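PDB 3S40: diacylglycerol kinase from Bacillus anthracis, which probably transfers the gamma-phosphate of ATP to diacylglycerol, making phosphatidic acid for bacterial lipid metabolism. Local coordinates for residues K260-T266 against T282-L288; L224-K230 against D253-A259; P34-F39 against A117-E123. All blocks are in the same frame, centred on the assembly; numbering follows the deposited sequence.

Interaction 1: residues K260-T266 against T282-L288; sequences KSIHIET and TPCQIEL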
loop_
_atom_site.group_PDB
_atom_site.type_symbol
_atom_site.label_atom_id
_atom_site.label_comp_id
_atom_site.label_asym_id
_atom_site.label_seq_id
_atom_site.Cartn_x
_atom_site.Cartn_y
_atom_site.Cartn_z
ATOM N N LYS A 260 13.465 8.568 -8.030
ATOM C CA LYS A 260 13.849 7.871 -6.801
ATOM C C LYS A 260 13.941 8.798 -5.596
ATOM O O LYS A 260 13.735 8.365 -4.470
ATOM C CB LYS A 260 15.169 7.118 -6.964
ATOM C CG LYS A 260 15.089 5.902 -7.862
ATOM C CD LYS A 260 16.326 5.041 -7.703
ATOM C CE LYS A 260 16.225 3.766 -8.526
ATOM N NZ LYS A 260 17.205 2.737 -8.062
ATOM N N SER A 261 14.281 10.062 -5.835
ATOM C CA SER A 261 14.477 11.012 -4.748
ATOM C C SER A 261 13.721 12.292 -5.046
ATOM O O SER A 261 13.995 12.986 -6.036
ATOM C CB SER A 261 15.961 11.303 -4.532
ATOM O OG SER A 261 16.145 12.102 -3.373
ATOM N N ILE A 262 12.772 12.605 -4.179
ATOM C CA ILE A 262 11.785 13.624 -4.489
ATOM C C ILE A 262 11.629 14.624 -3.365
ATOM O O ILE A 262 11.527 14.264 -2.188
ATOM C CB ILE A 262 10.424 12.970 -4.785
ATOM C CG1 ILE A 262 10.598 11.888 -5.860
ATOM C CG2 ILE A 262 9.393 14.018 -5.205
ATOM C CD1 ILE A 262 9.341 11.109 -6.184
ATOM N N HIS A 263 11.631 15.893 -3.733
ATOM C CA HIS A 263 11.333 16.941 -2.772
ATOM C C HIS A 263 10.183 17.794 -3.269
ATOM O O HIS A 263 10.208 18.290 -4.407
ATOM C CB HIS A 263 12.558 17.817 -2.483
ATOM C CG HIS A 263 12.360 18.739 -1.321
ATOM N ND1 HIS A 263 11.912 20.035 -1.468
ATOM C CD2 HIS A 263 12.513 18.542 0.010
ATOM C CE1 HIS A 263 11.815 20.602 -0.278
ATOM N NE2 HIS A 263 12.169 19.716 0.637
ATOM N N ILE A 264 9.183 17.958 -2.407
ATOM C CA ILE A 264 7.985 18.709 -2.740
ATOM C C ILE A 264 7.814 19.899 -1.807
ATOM O O ILE A 264 7.734 19.746 -0.581
ATOM C CB ILE A 264 6.709 17.848 -2.653
ATOM C CG1 ILE A 264 6.893 16.516 -3.374
ATOM C CG2 ILE A 264 5.521 18.604 -3.218
ATOM C CD1 ILE A 264 6.950 15.341 -2.425
ATOM N N GLU A 265 7.741 21.083 -2.404
ATOM C CA GLU A 265 7.625 22.315 -1.650
ATOM C C GLU A 265 6.401 23.084 -2.128
ATOM O O GLU A 265 6.105 23.118 -3.324
ATOM C CB GLU A 265 8.898 23.145 -1.827
ATOM C CG GLU A 265 8.789 24.588 -1.367
ATOM C CD GLU A 265 9.972 25.434 -1.818
ATOM O OE1 GLU A 265 11.105 24.904 -1.837
ATOM O OE2 GLU A 265 9.767 26.622 -2.163
ATOM N N THR A 266 5.691 23.692 -1.185
ATOM C CA THR A 266 4.515 24.496 -1.490
ATOM C C THR A 266 4.685 25.932 -1.006
ATOM O O THR A 266 5.614 26.243 -0.258
ATOM C CB THR A 266 3.275 23.931 -0.799
ATOM O OG1 THR A 266 3.558 23.777 0.596
ATOM C CG2 THR A 266 2.900 22.582 -1.389
ATOM N N THR A 282 3.848 19.568 3.983
ATOM C CA THR A 282 4.952 20.169 3.242
ATOM C C THR A 282 5.771 21.106 4.132
ATOM O O THR A 282 5.259 21.620 5.121
ATOM C CB THR A 282 4.436 20.958 2.004
ATOM O OG1 THR A 282 3.389 21.859 2.400
ATOM C CG2 THR A 282 3.904 20.004 0.941
ATOM N N PRO A 283 7.053 21.324 3.785
ATOM C CA PRO A 283 7.747 20.656 2.677
ATOM C C PRO A 283 8.056 19.205 3.035
ATOM O O PRO A 283 7.903 18.819 4.194
ATOM C CB PRO A 283 9.043 21.461 2.535
ATOM C CG PRO A 283 9.280 22.021 3.894
ATOM C CD PRO A 283 7.915 22.312 4.459
ATOM N N CYS A 284 8.490 18.418 2.051
ATOM C CA CYS A 284 8.610 16.980 2.245
ATOM C C CYS A 284 9.640 16.335 1.316
ATOM O O CYS A 284 9.672 16.612 0.105
ATOM C CB CYS A 284 7.232 16.333 2.065
ATOM S SG CYS A 284 7.103 14.680 2.729
ATOM N N GLN A 285 10.490 15.492 1.900
ATOM C CA GLN A 285 11.477 14.707 1.161
ATOM C C GLN A 285 11.013 13.259 1.091
ATOM O O GLN A 285 10.567 12.682 2.096
ATOM C CB GLN A 285 12.856 14.779 1.834
ATOM C CG GLN A 285 13.970 14.008 1.107
ATOM C CD GLN A 285 14.317 14.577 -0.277
ATOM O OE1 GLN A 285 14.117 15.765 -0.544
ATOM N NE2 GLN A 285 14.850 13.725 -1.158
ATOM N N ILE A 286 11.099 12.673 -0.101
ATOM C CA ILE A 286 10.665 11.292 -0.276
ATOM C C ILE A 286 11.763 10.424 -0.873
ATOM O O ILE A 286 12.415 10.805 -1.862
ATOM C CB ILE A 286 9.402 11.162 -1.145
ATOM C CG1 ILE A 286 8.375 12.238 -0.787
ATOM C CG2 ILE A 286 8.814 9.765 -0.996
ATOM C CD1 ILE A 286 7.042 12.056 -1.450
ATOM N N GLU A 287 11.941 9.259 -0.249
ATOM C CA GLU A 287 12.937 8.261 -0.633
ATOM C C GLU A 287 12.232 6.919 -0.827
ATOM O O GLU A 287 11.191 6.666 -0.232
ATOM C CB GLU A 287 13.980 8.086 0.482
ATOM C CG GLU A 287 14.579 9.372 1.023
ATOM C CD GLU A 287 15.495 10.062 0.026
ATOM O OE1 GLU A 287 15.724 11.282 0.174
ATOM O OE2 GLU A 287 15.988 9.384 -0.904
ATOM N N LEU A 288 12.817 6.051 -1.637
ATOM C CA LEU A 288 12.271 4.718 -1.801
ATOM C C LEU A 288 13.228 3.665 -1.258
ATOM O O LEU A 288 14.413 3.691 -1.568
ATOM C CB LEU A 288 12.014 4.438 -3.272
ATOM C CG LEU A 288 11.352 3.082 -3.467
ATOM C CD1 LEU A 288 9.849 3.200 -3.252
ATOM C CD2 LEU A 288 11.667 2.511 -4.816
#

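Interaction 2: residues L224-K230 against D253-A259; sequences LDIFVVK and DIFHVKA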
loop_
_atom_site.group_PDB
_atom_site.type_symbol
_atom_site.label_atom_id
_atom_site.label_comp_id
_atom_site.label_asym_id
_atom_site.label_seq_id
_atom_site.Cartn_x
_atom_site.Cartn_y
_atom_site.Cartn_z
ATOM N N LEU A 224 9.389 5.783 -7.595
ATOM C CA LEU A 224 8.101 6.316 -7.200
ATOM C C LEU A 224 7.536 7.108 -8.365
ATOM O O LEU A 224 8.301 7.664 -9.171
ATOM C CB LEU A 224 8.290 7.252 -6.017
ATOM C CG LEU A 224 8.671 6.482 -4.760
ATOM C CD1 LEU A 224 8.841 7.407 -3.575
ATOM C CD2 LEU A 224 7.582 5.449 -4.483
ATOM N N ASP A 225 6.206 7.168 -8.441
ATOM C CA ASP A 225 5.513 7.900 -9.498
ATOM C C ASP A 225 4.942 9.216 -8.987
ATOM O O ASP A 225 4.048 9.244 -8.135
ATOM C CB ASP A 225 4.397 7.052 -10.111
ATOM C CG ASP A 225 4.934 5.979 -11.034
ATOM O OD1 ASP A 225 4.690 6.052 -12.262
ATOM O OD2 ASP A 225 5.625 5.071 -10.529
ATOM N N ILE A 226 5.483 10.307 -9.509
ATOM C CA ILE A 226 4.947 11.626 -9.233
ATOM C C ILE A 226 3.827 11.885 -10.220
ATOM O O ILE A 226 3.980 11.671 -11.422
ATOM C CB ILE A 226 6.009 12.713 -9.425
ATOM C CG1 ILE A 226 7.215 12.453 -8.518
ATOM C CG2 ILE A 226 5.404 14.089 -9.187
ATOM C CD1 ILE A 226 8.342 13.457 -8.695
ATOM N N PHE A 227 2.701 12.356 -9.711
ATOM C CA PHE A 227 1.545 12.607 -10.553
ATOM C C PHE A 227 0.904 13.916 -10.106
ATOM O O PHE A 227 0.463 14.061 -8.952
ATOM C CB PHE A 227 0.553 11.440 -10.438
ATOM C CG PHE A 227 -0.599 11.509 -11.411
ATOM C CD1 PHE A 227 -0.467 11.018 -12.695
ATOM C CD2 PHE A 227 -1.809 12.069 -11.033
ATOM C CE1 PHE A 227 -1.525 11.073 -13.591
ATOM C CE2 PHE A 227 -2.875 12.127 -11.921
ATOM C CZ PHE A 227 -2.733 11.627 -13.199
ATOM N N VAL A 228 0.869 14.877 -11.017
ATOM C CA VAL A 228 0.324 16.190 -10.714
ATOM C C VAL A 228 -0.844 16.524 -11.627
ATOM O O VAL A 228 -0.729 16.442 -12.847
ATOM C CB VAL A 228 1.388 17.269 -10.891
ATOM C CG1 VAL A 228 0.792 18.639 -10.598
ATOM C CG2 VAL A 228 2.580 16.985 -9.989
ATOM N N VAL A 229 -1.982 16.891 -11.058
ATOM C CA VAL A 229 -3.045 17.386 -11.917
ATOM C C VAL A 229 -3.063 18.905 -11.859
ATOM O O VAL A 229 -3.258 19.491 -10.796
ATOM C CB VAL A 229 -4.407 16.831 -11.557
ATOM C CG1 VAL A 229 -5.441 17.303 -12.586
ATOM C CG2 VAL A 229 -4.352 15.310 -11.505
ATOM N N LYS A 230 -2.836 19.532 -13.005
ATOM C CA LYS A 230 -2.743 20.983 -13.070
ATOM C C LYS A 230 -4.122 21.608 -12.925
ATOM O O LYS A 230 -5.139 20.933 -13.087
ATOM C CB LYS A 230 -2.086 21.410 -14.382
ATOM C CG LYS A 230 -0.791 20.666 -14.667
ATOM C CD LYS A 230 -0.158 21.087 -15.985
ATOM C CE LYS A 230 1.060 20.221 -16.301
ATOM N NZ LYS A 230 1.736 20.599 -17.577
ATOM N N ASP A 253 -1.775 18.966 -19.325
ATOM C CA ASP A 253 -2.687 19.190 -18.212
ATOM C C ASP A 253 -2.306 18.342 -16.998
ATOM O O ASP A 253 -2.760 18.587 -15.878
ATOM C CB ASP A 253 -4.121 18.884 -18.650
ATOM C CG ASP A 253 -4.458 19.484 -20.007
ATOM O OD1 ASP A 253 -5.298 18.902 -20.731
ATOM O OD2 ASP A 253 -3.877 20.532 -20.356
ATOM N N ILE A 254 -1.468 17.340 -17.230
ATOM C CA ILE A 254 -1.050 16.433 -16.170
ATOM C C ILE A 254 0.441 16.131 -16.267
ATOM O O ILE A 254 0.940 15.756 -17.327
ATOM C CB ILE A 254 -1.870 15.125 -16.201
ATOM C CG1 ILE A 254 -3.333 15.420 -15.869
ATOM C CG2 ILE A 254 -1.290 14.096 -15.235
ATOM C CD1 ILE A 254 -4.190 14.187 -15.728
ATOM N N PHE A 255 1.154 16.319 -15.161
ATOM C CA PHE A 255 2.569 15.994 -15.113
ATOM C C PHE A 255 2.778 14.635 -14.432
ATOM O O PHE A 255 2.288 14.401 -13.335
ATOM C CB PHE A 255 3.343 17.079 -14.368
ATOM C CG PHE A 255 4.818 16.803 -14.258
ATOM C CD1 PHE A 255 5.628 16.833 -15.381
ATOM C CD2 PHE A 255 5.397 16.533 -13.026
ATOM C CE1 PHE A 255 6.996 16.588 -15.277
ATOM C CE2 PHE A 255 6.763 16.286 -12.913
ATOM C CZ PHE A 255 7.562 16.313 -14.039
ATOM N N HIS A 256 3.507 13.744 -15.095
ATOM C CA HIS A 256 3.782 12.429 -14.548
ATOM C C HIS A 256 5.212 12.056 -14.841
ATOM O O HIS A 256 5.632 12.029 -16.002
ATOM C CB HIS A 256 2.852 11.383 -15.162
ATOM C CG HIS A 256 3.135 9.984 -14.705
ATOM N ND1 HIS A 256 2.791 8.875 -15.447
ATOM C CD2 HIS A 256 3.710 9.515 -13.570
ATOM C CE1 HIS A 256 3.151 7.783 -14.795
ATOM N NE2 HIS A 256 3.717 8.145 -13.657
ATOM N N VAL A 257 5.974 11.781 -13.793
ATOM C CA VAL A 257 7.337 11.321 -13.981
ATOM C C VAL A 257 7.665 10.279 -12.926
ATOM O O VAL A 257 7.003 10.207 -11.886
ATOM C CB VAL A 257 8.349 12.481 -13.879
ATOM C CG1 VAL A 257 8.480 12.957 -12.438
ATOM C CG2 VAL A 257 9.705 12.044 -14.405
ATOM N N LYS A 258 8.676 9.464 -13.200
ATOM C CA LYS A 258 9.165 8.510 -12.216
ATOM C C LYS A 258 10.482 8.981 -11.647
ATOM O O LYS A 258 11.345 9.415 -12.387
ATOM C CB LYS A 258 9.309 7.123 -12.842
ATOM C CG LYS A 258 7.989 6.350 -12.896
ATOM C CD LYS A 258 8.042 5.229 -13.922
ATOM C CE LYS A 258 6.798 4.362 -13.866
ATOM N NZ LYS A 258 6.771 3.565 -12.602
ATOM N N ALA A 259 10.641 8.907 -10.331
ATOM C CA ALA A 259 11.889 9.348 -9.718
ATOM C C ALA A 259 12.195 8.594 -8.429
ATOM O O ALA A 259 11.298 8.031 -7.811
ATOM C CB ALA A 259 11.852 10.845 -9.470
#

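Interaction 3: residues P34-F39 against A117-E123; sequences PLAAAF and AKLITKE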
loop_
_atom_site.group_PDB
_atom_site.type_symbol
_atom_site.label_atom_id
_atom_site.label_comp_id
_atom_site.label_asym_id
_atom_site.label_seq_id
_atom_site.Cartn_x
_atom_site.Cartn_y
_atom_site.Cartn_z
ATOM N N PRO A 34 -6.673 -24.214 5.872
ATOM C CA PRO A 34 -5.545 -24.403 4.951
ATOM C C PRO A 34 -4.217 -23.942 5.567
ATOM O O PRO A 34 -3.185 -24.562 5.335
ATOM C CB PRO A 34 -5.909 -23.526 3.736
ATOM C CG PRO A 34 -7.040 -22.664 4.179
ATOM C CD PRO A 34 -7.732 -23.363 5.301
ATOM N N LEU A 35 -4.246 -22.878 6.357
ATOM C CA LEU A 35 -3.027 -22.401 6.984
ATOM C C LEU A 35 -2.545 -23.411 8.020
ATOM O O LEU A 35 -1.363 -23.738 8.090
ATOM C CB LEU A 35 -3.266 -21.036 7.631
ATOM C CG LEU A 35 -3.723 -19.968 6.640
ATOM C CD1 LEU A 35 -3.997 -18.658 7.369
ATOM C CD2 LEU A 35 -2.668 -19.771 5.555
ATOM N N ALA A 36 -3.467 -23.914 8.829
ATOM C CA ALA A 36 -3.060 -24.832 9.869
ATOM C C ALA A 36 -2.552 -26.139 9.255
ATOM O O ALA A 36 -1.651 -26.775 9.792
ATOM C CB ALA A 36 -4.223 -25.069 10.874
ATOM N N ALA A 37 -3.109 -26.523 8.112
ATOM C CA ALA A 37 -2.662 -27.739 7.440
ATOM C C ALA A 37 -1.280 -27.568 6.851
ATOM O O ALA A 37 -0.485 -28.501 6.851
ATOM C CB ALA A 37 -3.645 -28.155 6.343
ATOM N N ALA A 38 -1.008 -26.372 6.335
ATOM C CA ALA A 38 0.222 -26.120 5.596
ATOM C C ALA A 38 1.385 -25.823 6.525
ATOM O O ALA A 38 2.498 -26.254 6.266
ATOM C CB ALA A 38 0.034 -24.973 4.598
ATOM N N PHE A 39 1.121 -25.106 7.616
ATOM C CA PHE A 39 2.196 -24.645 8.503
ATOM C C PHE A 39 2.172 -25.307 9.895
ATOM O O PHE A 39 1.351 -24.968 10.731
ATOM C CB PHE A 39 2.123 -23.120 8.640
ATOM C CG PHE A 39 2.060 -22.391 7.315
ATOM C CD1 PHE A 39 3.080 -22.533 6.375
ATOM C CD2 PHE A 39 0.997 -21.558 7.018
ATOM C CE1 PHE A 39 3.036 -21.853 5.162
ATOM C CE2 PHE A 39 0.940 -20.877 5.810
ATOM C CZ PHE A 39 1.972 -21.027 4.872
ATOM N N ALA A 117 -6.279 -17.369 1.499
ATOM C CA ALA A 117 -5.561 -18.176 2.481
ATOM C C ALA A 117 -4.810 -19.311 1.785
ATOM O O ALA A 117 -3.684 -19.601 2.118
ATOM C CB ALA A 117 -6.548 -18.749 3.572
ATOM N N LYS A 118 -5.454 -19.940 0.806
ATOM C CA LYS A 118 -4.825 -21.006 0.035
ATOM C C LYS A 118 -3.615 -20.530 -0.777
ATOM O O LYS A 118 -2.597 -21.216 -0.833
ATOM C CB LYS A 118 -5.856 -21.673 -0.877
ATOM C CG LYS A 118 -6.986 -22.298 -0.068
ATOM C CD LYS A 118 -8.080 -22.853 -0.949
ATOM C CE LYS A 118 -9.264 -23.288 -0.111
ATOM N NZ LYS A 118 -10.370 -23.775 -0.979
ATOM N N LEU A 119 -3.740 -19.354 -1.384
ATOM C CA LEU A 119 -2.610 -18.679 -2.025
ATOM C C LEU A 119 -1.373 -18.607 -1.107
ATOM O O LEU A 119 -0.261 -18.926 -1.521
ATOM C CB LEU A 119 -3.011 -17.266 -2.479
ATOM C CG LEU A 119 -1.848 -16.481 -3.122
ATOM C CD1 LEU A 119 -1.507 -17.047 -4.485
ATOM C CD2 LEU A 119 -2.182 -15.008 -3.211
ATOM N N ILE A 120 -1.563 -18.206 0.143
ATOM C CA ILE A 120 -0.421 -18.078 1.057
ATOM C C ILE A 120 0.282 -19.419 1.162
ATOM O O ILE A 120 1.496 -19.506 1.283
ATOM C CB ILE A 120 -0.890 -17.636 2.449
ATOM C CG1 ILE A 120 -1.462 -16.223 2.363
ATOM C CG2 ILE A 120 0.246 -17.762 3.463
ATOM C CD1 ILE A 120 -2.117 -15.726 3.637
ATOM N N THR A 121 -0.526 -20.462 1.084
ATOM C CA THR A 121 -0.099 -21.845 1.164
ATOM C C THR A 121 0.854 -22.215 0.023
ATOM O O THR A 121 1.614 -23.169 0.122
ATOM C CB THR A 121 -1.376 -22.721 1.111
ATOM O OG1 THR A 121 -1.701 -23.177 2.426
ATOM C CG2 THR A 121 -1.262 -23.856 0.141
ATOM N N LYS A 122 0.815 -21.455 -1.060
ATOM C CA LYS A 122 1.676 -21.752 -2.201
ATOM C C LYS A 122 3.030 -21.099 -2.027
ATOM O O LYS A 122 3.976 -21.383 -2.775
ATOM C CB LYS A 122 1.024 -21.301 -3.499
ATOM C CG LYS A 122 -0.296 -21.997 -3.815
ATOM C CD LYS A 122 -0.163 -23.520 -3.759
ATOM C CE LYS A 122 -1.476 -24.203 -4.144
ATOM N NZ LYS A 122 -1.465 -25.648 -3.772
ATOM N N GLU A 123 3.124 -20.212 -1.043
ATOM C CA GLU A 123 4.410 -19.596 -0.709
ATOM C C GLU A 123 5.147 -18.877 -1.866
ATOM O O GLU A 123 6.366 -18.957 -1.964
ATOM C CB GLU A 123 5.334 -20.654 -0.117
ATOM C CG GLU A 123 4.724 -21.390 1.071
ATOM C CD GLU A 123 5.739 -22.230 1.852
ATOM O OE1 GLU A 123 6.947 -22.236 1.507
ATOM O OE2 GLU A 123 5.313 -22.890 2.817
#

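Interaction 1: residues K260-T266 against T282-L288
T282 meets T266 where an antiparallel strand pair in one sheet of the C-terminal beta-sandwich-like domain begins. Their hydroxyls join, T282 OG1 donating to T266 OG1 at 2.6 Å. Because T282 OG1 also accepts the backbone N-H of K270, and T266 OG1 in turn donates to E268 O, two threonines suit this spot: each hydroxyl can give one bond and take another. P283 follows a cis peptide bond. Its ring lies alongside the imidazole of H263 and points the same way, while N134 bonds to its carbonyl oxygen. C284 forms a hydrogen-bonded pair with I264, the I264 N to C284 O bond measuring 2.9 Å, and its small thiol side chain touches W142 on the buried face. Q285 turns to the more exposed face with H263, S261 and E287. Its chain bends at chi2 (66°), which swings the amide back across the strand pair. There Q285 OE1 reaches the imidazole edge, 3.3 Å from H263 CD2, with the amide and ring nearly coplanar. The other end of the amide is used too, Q285 NE2 donating to E287 OE1 at 2.9 Å from above the carboxylate plane. I286 pairs with I262, receiving and giving backbone bonds, one of them I286 N to I262 O at 2.7 Å. Packing is tight at its far end, with I286 CD1 only 3.4 Å from I264 CD1. Branched isoleucines favour extended backbone and fill the buried face, where L288 continues the apolar surface, its CD1 packing 3.4 Å from L224 CD2.

Interaction 2: residues L224-K230 against D253-A259
With H256 CG anti to the backbone N (chi1 176°) and D225 CG anti to its own carbonyl carbon (chi1 -75°), each group is placed so that H256 NE2 and D225 OD1 meet diagonally across the strands, on the face the two residues share. H256 NE2 donates to D225 OD1 at 2.7 Å, with the acceptor in the ring plane and the oxygen using its anti lone pair. The bond is fairly straight, 159° at the hydrogen. D248 bonds to the other ring nitrogen, so the imidazole is held at both ends and its rotation is fixed. The second carboxylate oxygen uses its syn lone pair in a salt bridge, K258 NZ lying 2.8 Å from D225 OD2. K258 runs beside D225 and bends at its last torsion, and the same ammonium group is also bound by D221 and by N216 O. A buried aspartate is thus satisfied by two donors, and a long, flexible lysine can reach both acidic partners.

Further along this face the phenyl of F227 crosses I254, F227 CE1 reaching I254 CG2 at 3.4 Å, and F237 of helix 234-240 packs on both. On the opposite face beta-branched and aromatic residues meet: I226 CD1 lies 3.8 Å from V257 CG1, while V228 CG2 approaches the edge of the F255 ring, which stacks on Y192. Backbone bonds run the length of the pair, from L224 with A259 to K230 N donating to D253 O at 3.0 Å. This is a regular antiparallel pairing in which 254-259 is the outermost strand of its sheet, one of the two sheets of the beta-sandwich-like C-terminal domain shared with the NAD kinase relatives.

Interaction 3: residues P34-F39 against A117-E123
L35 and I120 meet at an oblique angle beneath two helices, 24-38 and 113-120, packed on the same face of the parallel sheet in the alpha/beta catalytic domain. L35 CG lies anti to its carbonyl carbon (chi1 -59°); chi2 of 178° then sends CD1 straight on and leaves the other methyl, CD2, turned aside, 4.1 Å from I120 CG2 and 3.6 Å from A117 O. Both side chains also reach I68 of the sheet, as befits bulky aliphatic residues between helix and strand. Small A117 lets the helices come close: P34 CG touches A117 CB at 4.0 Å, and P34 CB rests near the aliphatic K118 CG.

At the helix ends F39 takes over. Its CG is likewise anti to the carbonyl carbon (chi1 -51°), which brings the far rim of the ring, CZ and CE1, up to the other segment and leaves A38 CB above the centre of one face. I120 CG2 meets the ring at 4.0 Å from F39 CZ, the two side chains crossing at about a right angle. E123, extended beyond CG, comes from the opposite direction. T6 and K7 bond to its two oxygens and so hold the carboxylate, whose plane is 21° from the phenyl ring; E123 OE2 lies at the ring edge, 3.4 Å from F39 CE1.

From the N terminus, interaction 3 comes first: helix 24-38 meets 113-120 after a loop of 77 residues that includes strands of the parallel sheet. Interaction 2 then closes a loop of 22 residues carrying helix 234-240, and interaction 1 one of 15 residues that includes strand 271-274. The three lie in series, so none nests in or crosses another. Strand 254-259 runs almost directly into 261-266, passing the chain from one sandwich sheet to the other, and the two sheets pack through L224 and I226 against I262, I286 and L288. Interaction 3 belongs to the catalytic domain, its centre about 39 Å from those of both others.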